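Local structure of beta-methylmalyl-CoA dehydratase (Chloroflexus aurantiacus, 4E3E) at residues A34-L39 / I253-R258; A53-L58 / A182-L187. The protein catalyses the reversible dehydration of (2R,3S)-beta-methylmalyl-CoA to mesaconyl-CoA in the glyoxylate assimilation cycle. One frame throughout, in Å; residues are numbered along the deposited sequence.

How the contacts relate
From the N terminus the chain runs through strand 19-27 into helix 30-40, which carries the first half of contact 1, and soon after through helix 50-55, the first half of contact 2. Four sheet strands follow before the loop 182-187 comes back to the end of helix 50-55 and closes contact 2. Contact 1 closes later, when helix 250-265 meets helix 30-40, so the loop of contact 2 lies wholly within that of contact 1. The centres are 24 Å apart and the two do not touch. Contact 1 is a buried one, joining helices 30-40 and 250-265 closer to the middle of the chain; contact 2 sets the later loop against the end of a short helix at the periphery.

Contact 1: A34-L39 / I253-R258; sequences ALYTSL and IISLAR
Y36 OH meets S255 OG at 2.6 Å, a short hydrogen bond in which either hydroxyl could be the donor. Water 1 gives the phenol oxygen a further partner: it lies 3.0 Å from Y36 OH and donates to S255 O, so the tyrosine is linked directly to the side chain and, through the water, to the backbone of the same serine. S255 OG approaches at the hydroxyl end of the ring, near the ring plane, and also bonds H70 NE2. With CG anti to the backbone N (chi1 -171°), the Y36 ring extends from its helix toward helix 250-265. The two helices, 30-40 and 250-265, belong to the two successive halves of a chain whose ten-stranded antiparallel sheet is consistent with a double hotdog fold, as expected of the MaoC-like hydratases. Between 34-39 and 253-258 the nearest CA atoms, of L39 and L256, are 8.6 Å apart, and the tyrosine spans the interval. A phenylalanine in place of Y36 would probably leave S255 OG without this partner and water 1 held less firmly. Beside this polar bridge the remaining contact is slight: the methyl L256 CD2 comes 4.3 Å from the backbone oxygen L39 O. The Y36 side chain also lies about 4 Å from that of D64, a substrate-binding residue by similarity, and packs on L66 and L67 of helix 65-80.

Contact 2: A53-L58 / A182-L187; sequences AQSLGL and AANYNL
The segment 53-58 is the last turn of a short helix and its exit; 182-187 runs from a short 3-10 segment through a loop to the start of helix 187-190, and the CA of N184 comes within 6.7 Å of the CA of S55. The first helix ends in a Schellman motif: G57 takes positive phi (92°), L58 N bonds back to A53 O and G57 N to Q54 O; A53 O also takes L56 N, the two donors arriving from opposite faces of its plane. A CB on G57 would collide with L56 O at these backbone angles, a reason for glycine that lies in the turn and not in the other segment. Across the contact, N186 sits at the N-cap of helix 187-190, its OD1 taking the backbone N of H189. N184 reaches over with its amide: ND2 donates to S55 O at 2.9 Å, but the N-H...O angle of only 116° makes the bond weak, and the asparagine is exposed and poorly ordered. The same ND2 lies 3.6 Å from S55 CB. S55 OG is turned between its backbone N and carbonyl carbon (chi1 73°), where it bonds F52 O within its own helix. The apolar part of the contact pairs the buried L56 with Y185, and both also touch L269. The leucine, further packed on L46 and Y178, meets the tyrosine at the ring edge, near the ring plane, with L56 CD2 4.0 Å from Y185 CD1.

Contact 1: A34-L39 / I253-R258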
loop_
_atom_site.group_PDB
_atom_site.type_symbol
_atom_site.label_atom_id
_atom_site.label_comp_id
_atom_site.label_asym_id
_atom_site.label_seq_id
_atom_site.Cartn_x
_atom_site.Cartn_y
_atom_site.Cartn_z
ATOM N N ALA A 34 -7.368 -4.091 -1.652
ATOM C CA ALA A 34 -6.481 -3.543 -2.658
ATOM C C ALA A 34 -5.020 -3.746 -2.259
ATOM O O ALA A 34 -4.193 -4.077 -3.108
ATOM C CB ALA A 34 -6.774 -2.061 -2.902
ATOM N N LEU A 35 -4.711 -3.564 -0.969
ATOM C CA LEU A 35 -3.367 -3.787 -0.478
ATOM C C LEU A 35 -2.901 -5.228 -0.698
ATOM O O LEU A 35 -1.763 -5.461 -1.137
ATOM C CB LEU A 35 -3.273 -3.424 1.014
ATOM C CG LEU A 35 -2.768 -2.014 1.298
ATOM C CD1 LEU A 35 -3.018 -1.704 2.754
ATOM C CD2 LEU A 35 -1.280 -1.881 0.991
ATOM N N TYR A 36 -3.767 -6.179 -0.358
ATOM C CA TYR A 36 -3.496 -7.613 -0.547
ATOM C C TYR A 36 -3.225 -7.913 -2.037
ATOM O O TYR A 36 -2.249 -8.590 -2.383
ATOM C CB TYR A 36 -4.674 -8.458 -0.001
ATOM C CG TYR A 36 -4.360 -9.944 0.030
ATOM C CD1 TYR A 36 -3.631 -10.495 1.089
ATOM C CD2 TYR A 36 -4.744 -10.788 -1.025
ATOM C CE1 TYR A 36 -3.320 -11.853 1.116
ATOM C CE2 TYR A 36 -4.429 -12.150 -1.015
ATOM C CZ TYR A 36 -3.707 -12.673 0.056
ATOM O OH TYR A 36 -3.365 -14.003 0.093
ATOM N N THR A 37 -4.069 -7.384 -2.925
ATOM C CA THR A 37 -3.795 -7.478 -4.373
ATOM C C THR A 37 -2.398 -6.924 -4.736
ATOM O O THR A 37 -1.670 -7.539 -5.517
ATOM C CB THR A 37 -4.858 -6.776 -5.185
ATOM O OG1 THR A 37 -6.116 -7.367 -4.856
ATOM C CG2 THR A 37 -4.594 -6.900 -6.702
ATOM N N SER A 38 -2.029 -5.779 -4.159
ATOM C CA SER A 38 -0.806 -5.069 -4.535
ATOM C C SER A 38 0.429 -5.762 -3.977
ATOM O O SER A 38 1.564 -5.500 -4.396
ATOM C CB SER A 38 -0.866 -3.610 -4.035
ATOM O OG SER A 38 -0.649 -3.502 -2.616
ATOM N N LEU A 39 0.209 -6.635 -3.005
ATOM C CA LEU A 39 1.315 -7.303 -2.342
ATOM C C LEU A 39 1.552 -8.700 -2.935
ATOM O O LEU A 39 2.694 -9.182 -2.955
ATOM C CB LEU A 39 1.057 -7.363 -0.832
ATOM C CG LEU A 39 1.181 -6.030 -0.080
ATOM C CD1 LEU A 39 0.453 -6.190 1.258
ATOM C CD2 LEU A 39 2.666 -5.706 0.119
ATOM N N ILE A 253 4.712 -16.372 2.326
ATOM C CA ILE A 253 5.079 -17.385 1.323
ATOM C C ILE A 253 3.870 -18.173 0.836
ATOM O O ILE A 253 3.747 -18.463 -0.360
ATOM C CB ILE A 253 6.182 -18.326 1.856
ATOM C CG1 ILE A 253 7.340 -17.481 2.405
ATOM C CG2 ILE A 253 6.654 -19.303 0.783
ATOM C CD1 ILE A 253 7.901 -16.469 1.418
ATOM N N ILE A 254 2.966 -18.500 1.755
ATOM C CA ILE A 254 1.725 -19.178 1.382
ATOM C C ILE A 254 0.958 -18.323 0.366
ATOM O O ILE A 254 0.461 -18.822 -0.664
ATOM C CB ILE A 254 0.846 -19.505 2.612
ATOM C CG1 ILE A 254 1.526 -20.550 3.511
ATOM C CG2 ILE A 254 -0.522 -20.015 2.179
ATOM C CD1 ILE A 254 0.916 -20.703 4.894
ATOM N N SER A 255 0.869 -17.030 0.652
ATOM C CA SER A 255 0.090 -16.136 -0.192
ATOM C C SER A 255 0.719 -15.906 -1.575
ATOM O O SER A 255 0.007 -15.809 -2.586
ATOM C CB SER A 255 -0.181 -14.830 0.550
ATOM O OG SER A 255 -1.354 -14.973 1.350
ATOM N N LEU A 256 2.045 -15.842 -1.629
ATOM C CA LEU A 256 2.725 -15.790 -2.898
ATOM C C LEU A 256 2.504 -17.073 -3.726
ATOM O O LEU A 256 2.198 -17.001 -4.925
ATOM C CB LEU A 256 4.246 -15.556 -2.687
ATOM C CG LEU A 256 4.676 -14.133 -2.242
ATOM C CD1 LEU A 256 6.131 -14.117 -1.793
ATOM C CD2 LEU A 256 4.474 -13.097 -3.351
ATOM N N ALA A 257 2.673 -18.238 -3.087
ATOM C CA ALA A 257 2.489 -19.526 -3.757
ATOM C C ALA A 257 1.092 -19.628 -4.345
ATOM O O ALA A 257 0.920 -20.062 -5.497
ATOM C CB ALA A 257 2.764 -20.686 -2.802
ATOM N N ARG A 258 0.090 -19.221 -3.568
ATOM C CA ARG A 258 -1.277 -19.253 -4.051
ATOM C C ARG A 258 -1.424 -18.344 -5.278
ATOM O O ARG A 258 -2.026 -18.747 -6.293
ATOM C CB ARG A 258 -2.245 -18.868 -2.926
ATOM C CG ARG A 258 -3.690 -18.563 -3.347
ATOM C CD ARG A 258 -4.497 -19.733 -3.919
ATOM N NE ARG A 258 -5.905 -19.307 -4.043
ATOM C CZ ARG A 258 -6.834 -19.895 -4.788
ATOM N NH1 ARG A 258 -6.554 -20.993 -5.509
ATOM N NH2 ARG A 258 -8.064 -19.387 -4.803
HETATM O O HOH W 1 -2.370 -14.952 -2.595
#

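Contact 2: A53-L58 / A182-L187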
loop_
_atom_site.group_PDB
_atom_site.type_symbol
_atom_site.label_atom_id
_atom_site.label_comp_id
_atom_site.label_asym_id
_atom_site.label_seq_id
_atom_site.Cartn_x
_atom_site.Cartn_y
_atom_site.Cartn_z
ATOM N N ALA A 53 -18.322 -12.362 -8.856
ATOM C CA ALA A 53 -18.748 -12.993 -7.606
ATOM C C ALA A 53 -20.271 -13.050 -7.498
ATOM O O ALA A 53 -20.843 -14.084 -7.088
ATOM C CB ALA A 53 -18.139 -12.282 -6.413
ATOM N N GLN A 54 -20.939 -11.973 -7.911
ATOM C CA GLN A 54 -22.410 -11.951 -7.882
ATOM C C GLN A 54 -23.055 -12.952 -8.831
ATOM O O GLN A 54 -24.115 -13.495 -8.524
ATOM C CB GLN A 54 -22.946 -10.546 -8.142
ATOM C CG GLN A 54 -22.722 -9.629 -6.953
ATOM C CD GLN A 54 -22.960 -8.173 -7.273
ATOM O OE1 GLN A 54 -22.983 -7.772 -8.436
ATOM N NE2 GLN A 54 -23.118 -7.363 -6.235
ATOM N N SER A 55 -22.414 -13.214 -9.972
ATOM C CA SER A 55 -22.940 -14.204 -10.915
ATOM C C SER A 55 -22.869 -15.616 -10.316
ATOM O O SER A 55 -23.509 -16.544 -10.814
ATOM C CB SER A 55 -22.190 -14.160 -12.240
ATOM O OG SER A 55 -20.892 -14.730 -12.086
ATOM N N LEU A 56 -22.084 -15.769 -9.252
ATOM C CA LEU A 56 -22.003 -17.035 -8.533
ATOM C C LEU A 56 -22.899 -17.038 -7.303
ATOM O O LEU A 56 -22.890 -17.996 -6.528
ATOM C CB LEU A 56 -20.556 -17.344 -8.145
ATOM C CG LEU A 56 -19.572 -17.354 -9.317
ATOM C CD1 LEU A 56 -18.179 -17.743 -8.836
ATOM C CD2 LEU A 56 -20.037 -18.260 -10.457
ATOM N N GLY A 57 -23.676 -15.971 -7.130
ATOM C CA GLY A 57 -24.681 -15.909 -6.063
ATOM C C GLY A 57 -24.170 -15.289 -4.765
ATOM O O GLY A 57 -24.849 -15.338 -3.764
ATOM N N LEU A 58 -22.972 -14.713 -4.777
ATOM C CA LEU A 58 -22.433 -14.009 -3.608
ATOM C C LEU A 58 -22.920 -12.563 -3.582
ATOM O O LEU A 58 -23.364 -12.034 -4.613
ATOM C CB LEU A 58 -20.887 -14.032 -3.625
ATOM C CG LEU A 58 -20.255 -15.416 -3.421
ATOM C CD1 LEU A 58 -18.742 -15.344 -3.479
ATOM C CD2 LEU A 58 -20.707 -16.081 -2.116
ATOM N N ALA A 182 -22.878 -23.469 -15.995
ATOM C CA ALA A 182 -22.239 -23.278 -17.294
ATOM C C ALA A 182 -22.790 -22.040 -18.000
ATOM O O ALA A 182 -22.035 -21.247 -18.567
ATOM C CB ALA A 182 -22.441 -24.513 -18.156
ATOM N N ALA A 183 -24.107 -21.870 -17.928
ATOM C CA ALA A 183 -24.808 -20.763 -18.580
ATOM C C ALA A 183 -24.376 -19.392 -18.060
ATOM O O ALA A 183 -24.737 -18.362 -18.626
ATOM C CB ALA A 183 -26.314 -20.938 -18.424
ATOM N N ASN A 184 -23.585 -19.387 -16.996
ATOM C CA ASN A 184 -23.296 -18.172 -16.258
ATOM C C ASN A 184 -21.836 -18.091 -15.810
ATOM O O ASN A 184 -21.490 -17.263 -14.958
ATOM C CB ASN A 184 -24.217 -18.113 -15.034
ATOM C CG ASN A 184 -24.637 -16.701 -14.674
ATOM O OD1 ASN A 184 -24.839 -15.853 -15.546
ATOM N ND2 ASN A 184 -24.791 -16.448 -13.379
ATOM N N TYR A 185 -20.983 -18.945 -16.373
ATOM C CA TYR A 185 -19.562 -18.968 -15.981
ATOM C C TYR A 185 -18.643 -18.615 -17.148
ATOM O O TYR A 185 -18.451 -19.419 -18.063
ATOM C CB TYR A 185 -19.175 -20.335 -15.391
ATOM C CG TYR A 185 -17.846 -20.321 -14.679
ATOM C CD1 TYR A 185 -17.748 -19.867 -13.367
ATOM C CD2 TYR A 185 -16.680 -20.753 -15.315
ATOM C CE1 TYR A 185 -16.533 -19.841 -12.707
ATOM C CE2 TYR A 185 -15.457 -20.732 -14.659
ATOM C CZ TYR A 185 -15.394 -20.270 -13.356
ATOM O OH TYR A 185 -14.199 -20.243 -12.681
ATOM N N ASN A 186 -18.077 -17.409 -17.112
ATOM C CA ASN A 186 -17.205 -16.955 -18.180
ATOM C C ASN A 186 -15.785 -17.496 -18.015
ATOM O O ASN A 186 -15.019 -17.018 -17.182
ATOM C CB ASN A 186 -17.221 -15.423 -18.264
ATOM C CG ASN A 186 -16.517 -14.901 -19.493
ATOM O OD1 ASN A 186 -15.423 -15.344 -19.842
ATOM N ND2 ASN A 186 -17.137 -13.947 -20.155
ATOM N N LEU A 187 -15.448 -18.496 -18.821
ATOM C CA LEU A 187 -14.126 -19.129 -18.783
ATOM C C LEU A 187 -12.973 -18.186 -19.143
ATOM O O LEU A 187 -11.885 -18.257 -18.547
ATOM C CB LEU A 187 -14.095 -20.351 -19.706
ATOM C CG LEU A 187 -14.943 -21.559 -19.317
ATOM C CD1 LEU A 187 -15.021 -22.525 -20.491
ATOM C CD2 LEU A 187 -14.394 -22.254 -18.076
#